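Local coordinates for protein kinase A regulatory subunit, putative (Trypanosoma cruzi, PDB 6FTF) that binds a nucleoside analogue in its cyclic-nucleotide-binding domains and probably restrains the catalytic subunit of a cAMP-independent protein kinase A, at residues S88-I93 / V126-L131; N81-I86 / G106-E111; M61-F66 / I132-D137. All blocks are in the same frame, centred on the assembly; numbering follows the deposited sequence.

Overall arrangement
Interactions 1, 2 and 3 all lie within one cyclic-nucleotide-binding domain, showing how two antiparallel sheets can frame a nucleoside site. Interactions 2 and 3, with centres about 9 Å apart, are neighbours in one sheet: strand 130-137 lies between 62-67 and 82-86, so that Ile85 N meets Trp134 O at 2.8 Å. Interaction 1 sits about 13 Å from the centre of either, at the turn that carries the chain from strand 123-126 of the second sheet into strand 130-137. Interactions 1 and 2 both touch 7-cyano-7-deazainosine, and Ile93 CD1 packs on Val109 CG1 beside it; in interaction 3, the Ala133 side chain stays about 12 Å from the ligand.

Interaction 1 (S88-I93 / V126-L131); sequences SGHADI and VCTDEL. With 7CI (7-cyano-7-deazainosine), chain F.
At one end of the jelly-roll barrel of a cyclic-nucleotide-binding domain, where the chain crosses between its two sheets, His90 and Thr128 clasp the backbones of 88-93 and 126-131. The hydroxyl of Thr128 does two jobs: OG1 accepts the N-H of His90 (N to OG1 3.0 Å, 165°) and donates to Glu130 O at 2.8 Å, approaching from above that carbonyl plane. Its place between backbone N and carbonyl carbon (chi1 46°) turns OG1 inward, while the methyl CG2 lies 3.8 Å from His90 CB, the two side chains crossing at about a right angle. One residue earlier, Cys127 N donates to His90 O at 2.9 Å. Cys127 also presses its CB to 3.5 Å from Asp92 OD2. Gly89 passes close by, its CA 3.3 Å from Thr128 OG1. Leu131 CD1 closes the apolar side against Ala91 CB at 4.2 Å. Beyond the paired residues Ile93 enters the pocket, CD1 lying 3.4 Å from O1 of 7-cyano-7-deazainosine, which Glu111 and Gly110 also bind. Strand pairing at Ala91 and Val126 that gives way to a turn between sheets belongs to the jelly-roll barrel of the cupin clan.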
loop_
_atom_site.group_PDB
_atom_site.type_symbol
_atom_site.label_atom_id
_atom_site.label_comp_id
_atom_site.label_asym_id
_atom_site.label_seq_id
_atom_site.Cartn_x
_atom_site.Cartn_y
_atom_site.Cartn_z
ATOM N N SER A 88 6.989 -2.683 -16.424
ATOM C CA SER A 88 7.399 -4.074 -16.476
ATOM C C SER A 88 8.909 -4.123 -16.384
ATOM O O SER A 88 9.605 -3.169 -16.746
ATOM C CB SER A 88 6.887 -4.769 -17.734
ATOM O OG SER A 88 7.300 -4.097 -18.907
ATOM N N GLY A 89 9.411 -5.247 -15.895
ATOM C CA GLY A 89 10.827 -5.420 -15.660
ATOM C C GLY A 89 11.163 -5.288 -14.186
ATOM O O GLY A 89 10.352 -4.857 -13.362
ATOM N N HIS A 90 12.388 -5.680 -13.856
ATOM C CA HIS A 90 12.873 -5.652 -12.482
ATOM C C HIS A 90 14.219 -4.950 -12.429
ATOM O O HIS A 90 14.988 -4.950 -13.400
ATOM C CB HIS A 90 13.092 -7.053 -11.896
ATOM C CG HIS A 90 11.871 -7.907 -11.845
ATOM N ND1 HIS A 90 11.933 -9.245 -11.523
ATOM C CD2 HIS A 90 10.563 -7.622 -12.026
ATOM C CE1 HIS A 90 10.713 -9.751 -11.527
ATOM N NE2 HIS A 90 9.863 -8.788 -11.830
ATOM N N ALA A 91 14.534 -4.398 -11.257
ATOM C CA ALA A 91 15.826 -3.773 -11.050
ATOM C C ALA A 91 16.333 -4.059 -9.646
ATOM O O ALA A 91 15.565 -4.082 -8.674
ATOM C CB ALA A 91 15.766 -2.262 -11.253
ATOM N N ASP A 92 17.646 -4.217 -9.549
ATOM C CA ASP A 92 18.308 -4.374 -8.265
ATOM C C ASP A 92 18.628 -3.010 -7.672
ATOM O O ASP A 92 19.081 -2.101 -8.369
ATOM C CB ASP A 92 19.625 -5.139 -8.421
ATOM C CG ASP A 92 19.434 -6.577 -8.856
ATOM O OD1 ASP A 92 18.533 -7.267 -8.331
ATOM O OD2 ASP A 92 20.197 -7.025 -9.734
ATOM N N ILE A 93 18.454 -2.906 -6.358
ATOM C CA ILE A 93 18.948 -1.786 -5.563
ATOM C C ILE A 93 20.280 -2.221 -4.978
ATOM O O ILE A 93 20.343 -3.212 -4.239
ATOM C CB ILE A 93 17.957 -1.416 -4.448
ATOM C CG1 ILE A 93 16.557 -1.157 -5.023
ATOM C CG2 ILE A 93 18.461 -0.219 -3.655
ATOM C CD1 ILE A 93 16.522 -0.081 -6.103
ATOM N N VAL A 126 19.068 -2.515 -13.859
ATOM C CA VAL A 126 18.049 -3.388 -14.432
ATOM C C VAL A 126 18.554 -4.825 -14.475
ATOM O O VAL A 126 19.692 -5.091 -14.885
ATOM C CB VAL A 126 17.683 -2.878 -15.836
ATOM C CG1 VAL A 126 16.719 -3.825 -16.518
ATOM C CG2 VAL A 126 17.114 -1.483 -15.751
ATOM N N CYS A 127 17.703 -5.770 -14.080
ATOM C CA CYS A 127 18.123 -7.163 -14.036
ATOM C C CYS A 127 17.224 -8.093 -14.829
ATOM O O CYS A 127 17.451 -9.311 -14.813
ATOM C CB CYS A 127 18.279 -7.660 -12.590
ATOM S SG CYS A 127 16.804 -7.570 -11.581
ATOM N N THR A 128 16.251 -7.564 -15.553
ATOM C CA THR A 128 15.534 -8.299 -16.583
ATOM C C THR A 128 16.074 -7.878 -17.943
ATOM O O THR A 128 16.892 -6.966 -18.052
ATOM C CB THR A 128 14.036 -8.013 -16.473
ATOM O OG1 THR A 128 13.821 -6.602 -16.321
ATOM C CG2 THR A 128 13.453 -8.727 -15.268
ATOM N N ASP A 129 15.614 -8.562 -18.997
ATOM C CA ASP A 129 16.093 -8.227 -20.335
ATOM C C ASP A 129 15.778 -6.781 -20.698
ATOM O O ASP A 129 16.614 -6.078 -21.278
ATOM C CB ASP A 129 15.476 -9.144 -21.389
ATOM C CG ASP A 129 15.999 -10.566 -21.333
ATOM O OD1 ASP A 129 17.145 -10.772 -20.893
ATOM O OD2 ASP A 129 15.252 -11.474 -21.767
ATOM N N GLU A 130 14.562 -6.332 -20.391
ATOM C CA GLU A 130 14.139 -4.953 -20.606
ATOM C C GLU A 130 13.395 -4.469 -19.372
ATOM O O GLU A 130 12.923 -5.259 -18.559
ATOM C CB GLU A 130 13.208 -4.801 -21.826
ATOM C CG GLU A 130 13.749 -5.354 -23.121
ATOM C CD GLU A 130 13.402 -6.815 -23.346
ATOM O OE1 GLU A 130 12.478 -7.346 -22.687
ATOM O OE2 GLU A 130 14.061 -7.434 -24.208
ATOM N N LEU A 131 13.267 -3.152 -19.268
ATOM C CA LEU A 131 12.420 -2.525 -18.270
ATOM C C LEU A 131 11.777 -1.308 -18.912
ATOM O O LEU A 131 12.437 -0.536 -19.622
ATOM C CB LEU A 131 13.225 -2.167 -17.020
ATOM C CG LEU A 131 12.454 -1.541 -15.867
ATOM C CD1 LEU A 131 13.119 -1.898 -14.526
ATOM C CD2 LEU A 131 12.357 -0.018 -16.000
HETATM C C1 7CI F . 15.520 2.691 -3.820
HETATM N N1 7CI F . 16.102 2.341 -2.486
HETATM O O1 7CI F . 16.580 3.061 -4.688
HETATM C C2 7CI F . 15.675 1.329 -1.728
HETATM N N2 7CI F . 14.658 0.452 -1.923
HETATM O O2 7CI F . 13.611 3.710 -4.676
HETATM C C3 7CI F . 14.423 -0.467 -0.970
HETATM N N3 7CI F . 15.214 -0.521 0.186
HETATM O O3 7CI F . 14.748 6.062 -4.548
HETATM C C4 7CI F . 16.233 0.354 0.395
HETATM N N4 7CI F . 19.374 3.048 0.954
HETATM C C5 7CI F . 16.511 1.327 -0.566
HETATM O O5 7CI F . 16.886 0.237 1.472
HETATM C C6 7CI F . 17.486 2.388 -0.698
HETATM C C7 7CI F . 17.175 2.965 -1.937
HETATM C C8 7CI F . 18.519 2.747 0.206
HETATM C C9 7CI F . 14.619 3.836 -3.759
HETATM C C10 7CI F . 15.489 4.944 -4.046
HETATM C C11 7CI F . 16.378 4.383 -5.137
HETATM C C12 7CI F . 17.771 5.143 -5.285
HETATM O O4 7CI F . 18.370 5.305 -4.017
#

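Interaction 2 (N81-I86 / G106-E111); sequences NKLYII and GTAVGE. With 7CI (7-cyano-7-deazainosine), chain F.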
loop_
_atom_site.group_PDB
_atom_site.type_symbol
_atom_site.label_atom_id
_atom_site.label_comp_id
_atom_site.label_asym_id
_atom_site.label_seq_id
_atom_site.Cartn_x
_atom_site.Cartn_y
_atom_site.Cartn_z
ATOM N N ASN A 81 16.764 13.308 -10.219
ATOM C CA ASN A 81 15.656 14.160 -9.801
ATOM C C ASN A 81 14.364 13.784 -10.511
ATOM O O ASN A 81 13.515 14.635 -10.758
ATOM C CB ASN A 81 15.964 15.640 -10.037
ATOM C CG ASN A 81 17.330 16.036 -9.527
ATOM O OD1 ASN A 81 17.639 15.843 -8.353
ATOM N ND2 ASN A 81 18.165 16.572 -10.414
ATOM N N LYS A 82 14.211 12.507 -10.840
ATOM C CA LYS A 82 13.027 11.992 -11.511
ATOM C C LYS A 82 12.501 10.797 -10.732
ATOM O O LYS A 82 13.261 10.106 -10.046
ATOM C CB LYS A 82 13.372 11.561 -12.932
ATOM C CG LYS A 82 13.711 12.732 -13.840
ATOM C CD LYS A 82 14.216 12.271 -15.204
ATOM C CE LYS A 82 15.670 11.868 -15.166
ATOM N NZ LYS A 82 16.559 13.072 -15.131
ATOM N N LEU A 83 11.196 10.568 -10.837
ATOM C CA LEU A 83 10.526 9.422 -10.232
ATOM C C LEU A 83 10.140 8.456 -11.343
ATOM O O LEU A 83 9.499 8.855 -12.314
ATOM C CB LEU A 83 9.271 9.885 -9.509
ATOM C CG LEU A 83 8.452 8.802 -8.809
ATOM C CD1 LEU A 83 9.196 8.213 -7.638
ATOM C CD2 LEU A 83 7.111 9.386 -8.349
ATOM N N TYR A 84 10.528 7.199 -11.214
ATOM C CA TYR A 84 10.237 6.175 -12.210
ATOM C C TYR A 84 9.254 5.188 -11.606
ATOM O O TYR A 84 9.505 4.662 -10.522
ATOM C CB TYR A 84 11.504 5.394 -12.569
ATOM C CG TYR A 84 12.548 6.215 -13.247
ATOM C CD1 TYR A 84 13.363 7.067 -12.537
ATOM C CD2 TYR A 84 12.689 6.171 -14.628
ATOM C CE1 TYR A 84 14.322 7.837 -13.193
ATOM C CE2 TYR A 84 13.616 6.924 -15.284
ATOM C CZ TYR A 84 14.418 7.762 -14.570
ATOM O OH TYR A 84 15.344 8.518 -15.263
ATOM N N ILE A 85 8.141 4.940 -12.283
ATOM C CA ILE A 85 7.185 3.908 -11.898
ATOM C C ILE A 85 7.307 2.800 -12.939
ATOM O O ILE A 85 7.183 3.042 -14.149
ATOM C CB ILE A 85 5.746 4.444 -11.816
ATOM C CG1 ILE A 85 5.662 5.683 -10.909
ATOM C CG2 ILE A 85 4.810 3.331 -11.295
ATOM C CD1 ILE A 85 6.134 5.467 -9.482
ATOM N N ILE A 86 7.602 1.597 -12.492
ATOM C CA ILE A 86 7.915 0.494 -13.395
ATOM C C ILE A 86 6.636 -0.110 -13.960
ATOM O O ILE A 86 5.773 -0.592 -13.217
ATOM C CB ILE A 86 8.743 -0.564 -12.659
ATOM C CG1 ILE A 86 10.070 0.026 -12.189
ATOM C CG2 ILE A 86 8.965 -1.766 -13.555
ATOM C CD1 ILE A 86 10.820 -0.862 -11.225
ATOM N N GLY A 106 5.297 -2.218 -11.047
ATOM C CA GLY A 106 4.415 -1.378 -10.273
ATOM C C GLY A 106 5.088 -0.557 -9.204
ATOM O O GLY A 106 4.446 0.348 -8.644
ATOM N N THR A 107 6.332 -0.855 -8.892
ATOM C CA THR A 107 7.058 -0.149 -7.851
ATOM C C THR A 107 7.754 1.077 -8.419
ATOM O O THR A 107 7.874 1.257 -9.639
ATOM C CB THR A 107 8.070 -1.054 -7.146
ATOM O OG1 THR A 107 9.157 -1.388 -8.007
ATOM C CG2 THR A 107 7.392 -2.312 -6.615
ATOM N N ALA A 108 8.209 1.925 -7.512
ATOM C CA ALA A 108 8.849 3.190 -7.834
ATOM C C ALA A 108 10.320 3.181 -7.453
ATOM O O ALA A 108 10.719 2.558 -6.460
ATOM C CB ALA A 108 8.191 4.316 -7.030
ATOM N N VAL A 109 11.120 3.925 -8.213
ATOM C CA VAL A 109 12.474 4.284 -7.807
ATOM C C VAL A 109 12.668 5.782 -7.982
ATOM O O VAL A 109 12.127 6.403 -8.904
ATOM C CB VAL A 109 13.593 3.500 -8.533
ATOM C CG1 VAL A 109 13.570 2.034 -8.110
ATOM C CG2 VAL A 109 13.494 3.663 -10.043
ATOM N N GLY A 110 13.475 6.359 -7.090
ATOM C CA GLY A 110 13.755 7.779 -7.086
ATOM C C GLY A 110 13.002 8.555 -6.035
ATOM O O GLY A 110 13.237 9.760 -5.873
ATOM N N GLU A 111 12.100 7.900 -5.315
ATOM C CA GLU A 111 11.272 8.613 -4.358
ATOM C C GLU A 111 12.046 9.043 -3.123
ATOM O O GLU A 111 11.712 10.060 -2.522
ATOM C CB GLU A 111 10.052 7.764 -3.986
ATOM C CG GLU A 111 10.232 6.750 -2.873
ATOM C CD GLU A 111 11.184 5.618 -3.163
ATOM O OE1 GLU A 111 11.601 4.972 -2.157
ATOM O OE2 GLU A 111 11.497 5.349 -4.343
HETATM C C1 7CI F . 15.520 2.691 -3.820
HETATM N N1 7CI F . 16.102 2.341 -2.486
HETATM O O1 7CI F . 16.580 3.061 -4.688
HETATM C C2 7CI F . 15.675 1.329 -1.728
HETATM N N2 7CI F . 14.658 0.452 -1.923
HETATM O O2 7CI F . 13.611 3.710 -4.676
HETATM C C3 7CI F . 14.423 -0.467 -0.970
HETATM N N3 7CI F . 15.214 -0.521 0.186
HETATM O O3 7CI F . 14.748 6.062 -4.548
HETATM C C4 7CI F . 16.233 0.354 0.395
HETATM N N4 7CI F . 19.374 3.048 0.954
HETATM C C5 7CI F . 16.511 1.327 -0.566
HETATM O O5 7CI F . 16.886 0.237 1.472
HETATM C C6 7CI F . 17.486 2.388 -0.698
HETATM C C7 7CI F . 17.175 2.965 -1.937
HETATM C C8 7CI F . 18.519 2.747 0.206
HETATM C C9 7CI F . 14.619 3.836 -3.759
HETATM C C10 7CI F . 15.489 4.944 -4.046
HETATM C C11 7CI F . 16.378 4.383 -5.137
HETATM C C12 7CI F . 17.771 5.143 -5.285
HETATM O O4 7CI F . 18.370 5.305 -4.017
HETATM O O HOH W 1 14.814 10.929 -7.854
#
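Gly110 passes with its CA close to Lys82 O just where the pairing of 81-86 with 106-111 ends, and from this N-cap position, right before a helix, its N donates to O3 of 7-cyano-7-deazainosine at 2.9 Å, with a bent angle of 137°. A water donates to both Lys82 O and Gly110 O, bridging the two segments. Leu83 has CG anti to the backbone N (chi1 -180°); from there CD1 reaches Ala108 CB and, at 3.8 Å, Glu111 CB. Ile85 CD1 also lies near Ala108 CB, but Ile85 has a second conformer and the closeness of this pair is doubtful. Phe46 covers Leu83 and Ile85 on this side of the sheet. Through the sheet from them, Tyr84 CB touches Val109 CG2 at 3.7 Å, while Val109 O stands at the edge of the tyrosine ring, near its plane. The two backbones run antiparallel: Tyr84 and Val109 exchange two N-H...O bonds, Ile86 N bonds to Thr107 O, and Gly106 N closes the pairing on Ile86 O at 2.8 Å.

This short pairing leads into the phosphate-binding cassette of the cyclic-nucleotide-binding fold, where a strand ends and a helix begins over the sugar. Glu111, folded back at chi2 (-66°), brings OE2 to accept ligand O2 at 2.7 Å, and Tyr172 holds its other oxygen, OE1, by a hydrogen bond that helps fix the carboxylate. Thr107 OG1 lies alongside Ile86 CD1 at 3.7 Å, its hydroxyl being paired with Thr104 O.

Interaction 3 (M61-F66 / I132-D137); sequences MQRATF and IAWVLD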
loop_
_atom_site.group_PDB
_atom_site.type_symbol
_atom_site.label_atom_id
_atom_site.label_comp_id
_atom_site.label_asym_id
_atom_site.label_seq_id
_atom_site.Cartn_x
_atom_site.Cartn_y
_atom_site.Cartn_z
ATOM N N MET A 61 3.503 12.273 -17.117
ATOM C CA MET A 61 4.545 11.270 -17.204
ATOM C C MET A 61 4.970 11.005 -18.637
ATOM O O MET A 61 4.216 11.217 -19.600
ATOM C CB MET A 61 4.070 9.995 -16.529
ATOM C CG MET A 61 3.856 10.206 -15.039
ATOM S SD MET A 61 3.429 8.717 -14.126
ATOM C CE MET A 61 1.757 8.738 -13.988
ATOM N N GLN A 62 6.218 10.578 -18.771
ATOM C CA GLN A 62 6.782 10.221 -20.065
ATOM C C GLN A 62 7.400 8.833 -19.964
ATOM O O GLN A 62 7.887 8.426 -18.909
ATOM C CB GLN A 62 7.873 11.208 -20.463
ATOM C CG GLN A 62 7.425 12.661 -20.503
ATOM C CD GLN A 62 8.586 13.590 -20.780
ATOM O OE1 GLN A 62 9.238 14.104 -19.859
ATOM N NE2 GLN A 62 8.869 13.784 -22.046
ATOM N N ARG A 63 7.422 8.108 -21.066
ATOM C CA ARG A 63 7.895 6.730 -21.040
ATOM C C ARG A 63 9.391 6.649 -21.284
ATOM O O ARG A 63 9.926 7.358 -22.139
ATOM C CB ARG A 63 7.167 5.902 -22.089
ATOM C CG ARG A 63 7.518 4.409 -22.052
ATOM C CD ARG A 63 6.469 3.617 -22.814
ATOM N NE ARG A 63 6.398 4.071 -24.196
ATOM C CZ ARG A 63 5.330 4.024 -24.972
ATOM N NH1 ARG A 63 5.428 4.481 -26.208
ATOM N NH2 ARG A 63 4.187 3.541 -24.536
ATOM N N ALA A 64 10.051 5.748 -20.572
ATOM C CA ALA A 64 11.461 5.457 -20.784
ATOM C C ALA A 64 11.671 3.953 -20.765
ATOM O O ALA A 64 10.928 3.227 -20.104
ATOM C CB ALA A 64 12.316 6.099 -19.691
ATOM N N THR A 65 12.681 3.483 -21.494
ATOM C CA THR A 65 12.997 2.067 -21.480
ATOM C C THR A 65 14.478 1.880 -21.228
ATOM O O THR A 65 15.299 2.748 -21.535
ATOM C CB THR A 65 12.614 1.355 -22.778
ATOM O OG1 THR A 65 13.433 1.833 -23.848
ATOM C CG2 THR A 65 11.159 1.567 -23.088
ATOM N N PHE A 66 14.795 0.706 -20.700
ATOM C CA PHE A 66 16.134 0.327 -20.298
ATOM C C PHE A 66 16.332 -1.148 -20.618
ATOM O O PHE A 66 15.377 -1.904 -20.814
ATOM C CB PHE A 66 16.340 0.531 -18.793
ATOM C CG PHE A 66 16.138 1.946 -18.346
ATOM C CD1 PHE A 66 14.881 2.399 -17.949
ATOM C CD2 PHE A 66 17.199 2.829 -18.318
ATOM C CE1 PHE A 66 14.695 3.706 -17.548
ATOM C CE2 PHE A 66 17.018 4.145 -17.910
ATOM C CZ PHE A 66 15.761 4.579 -17.526
ATOM N N ILE A 132 10.473 -1.162 -18.701
ATOM C CA ILE A 132 9.703 -0.031 -19.197
ATOM C C ILE A 132 9.190 0.726 -17.988
ATOM O O ILE A 132 8.611 0.120 -17.079
ATOM C CB ILE A 132 8.516 -0.495 -20.061
ATOM C CG1 ILE A 132 8.995 -1.298 -21.266
ATOM C CG2 ILE A 132 7.663 0.691 -20.507
ATOM C CD1 ILE A 132 7.933 -2.164 -21.897
ATOM N N ALA A 133 9.372 2.041 -17.982
ATOM C CA ALA A 133 8.943 2.870 -16.868
ATOM C C ALA A 133 8.233 4.117 -17.366
ATOM O O ALA A 133 8.438 4.576 -18.492
ATOM C CB ALA A 133 10.130 3.296 -16.016
ATOM N N TRP A 134 7.421 4.687 -16.476
ATOM C CA TRP A 134 6.817 5.997 -16.665
ATOM C C TRP A 134 7.477 6.960 -15.683
ATOM O O TRP A 134 7.656 6.632 -14.503
ATOM C CB TRP A 134 5.299 5.927 -16.477
ATOM C CG TRP A 134 4.662 5.141 -17.575
ATOM C CD1 TRP A 134 4.392 3.789 -17.573
ATOM C CD2 TRP A 134 4.283 5.616 -18.873
ATOM N NE1 TRP A 134 3.848 3.420 -18.778
ATOM C CE2 TRP A 134 3.770 4.519 -19.589
ATOM C CE3 TRP A 134 4.303 6.865 -19.490
ATOM C CZ2 TRP A 134 3.286 4.640 -20.888
ATOM C CZ3 TRP A 134 3.823 6.981 -20.776
ATOM C CH2 TRP A 134 3.326 5.873 -21.465
ATOM N N VAL A 135 7.849 8.133 -16.171
ATOM C CA VAL A 135 8.769 9.022 -15.470
ATOM C C VAL A 135 8.103 10.356 -15.184
ATOM O O VAL A 135 7.537 10.986 -16.083
ATOM C CB VAL A 135 10.058 9.225 -16.279
ATOM C CG1 VAL A 135 11.120 9.955 -15.436
ATOM C CG2 VAL A 135 10.565 7.890 -16.811
ATOM N N LEU A 136 8.209 10.792 -13.932
ATOM C CA LEU A 136 7.630 12.043 -13.455
ATOM C C LEU A 136 8.738 12.999 -13.039
ATOM O O LEU A 136 9.738 12.589 -12.451
ATOM C CB LEU A 136 6.720 11.781 -12.252
ATOM C CG LEU A 136 5.881 12.953 -11.762
ATOM C CD1 LEU A 136 4.856 13.368 -12.805
ATOM C CD2 LEU A 136 5.178 12.596 -10.470
ATOM N N ASP A 137 8.556 14.275 -13.355
ATOM C CA ASP A 137 9.517 15.306 -12.998
ATOM C C ASP A 137 9.399 15.702 -11.528
ATOM O O ASP A 137 8.357 15.541 -10.884
ATOM C CB ASP A 137 9.298 16.533 -13.891
ATOM C CG ASP A 137 7.983 17.239 -13.593
ATOM O OD1 ASP A 137 6.916 16.736 -14.017
ATOM O OD2 ASP A 137 8.019 18.283 -12.894
HETATM O O HOH W 2 8.639 13.459 -16.989
#
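Met61 opens the contact just ahead of its strand: in one of its two conformers CG packs at 4.0 Å on Leu136 CD1, and the side chain crosses that of Trp134 at about a right angle, SD nearest to CB. At Gln62 the antiparallel strands exchange two backbone hydrogen bonds with Val135, and a water may also donate to both Gln62 OE1 and Val135 O, although it has more acceptors within reach than protons.

Arg63 shows how a long polar side chain can serve as an apolar cover. It leaves the backbone with CG anti to its N (chi1 -175°) and runs side by side with Trp134, pointing the same way. CB lies over the six-membered ring, 3.9 Å from its centroid and 16° off the normal, which makes a CH-pi contact. Farther out CD approaches Trp134 CZ2 at 3.9 Å, and the chain bends at chi3 to carry the guanidinium obliquely past the ring, the two planes standing 58° apart. Arg63 CD also lies beside Ile132 CG2, at 3.9 Å. Trp134 NE1 is taken up by Gln87 OE1, a bond that helps fix the turn of the indole.

Ala64 again exchanges two nearly straight backbone bonds, with Ala133; its CB faces Val135 CG2 at 3.8 Å, on the side of the sheet away from the indole. Thr65 sets its CG2 alongside Ile132 CG1 at 4.0 Å, and beyond it Phe66 bonds through its backbone to Leu131.

Helix 30-42 packs on Met61 and Trp134, and helix 51-60 on Leu136; Tyr84 of strand 82-86 touches Ala133 and Val135, while Asp137 N-caps helix 138-145, in which Thr140 bonds to its carboxylate.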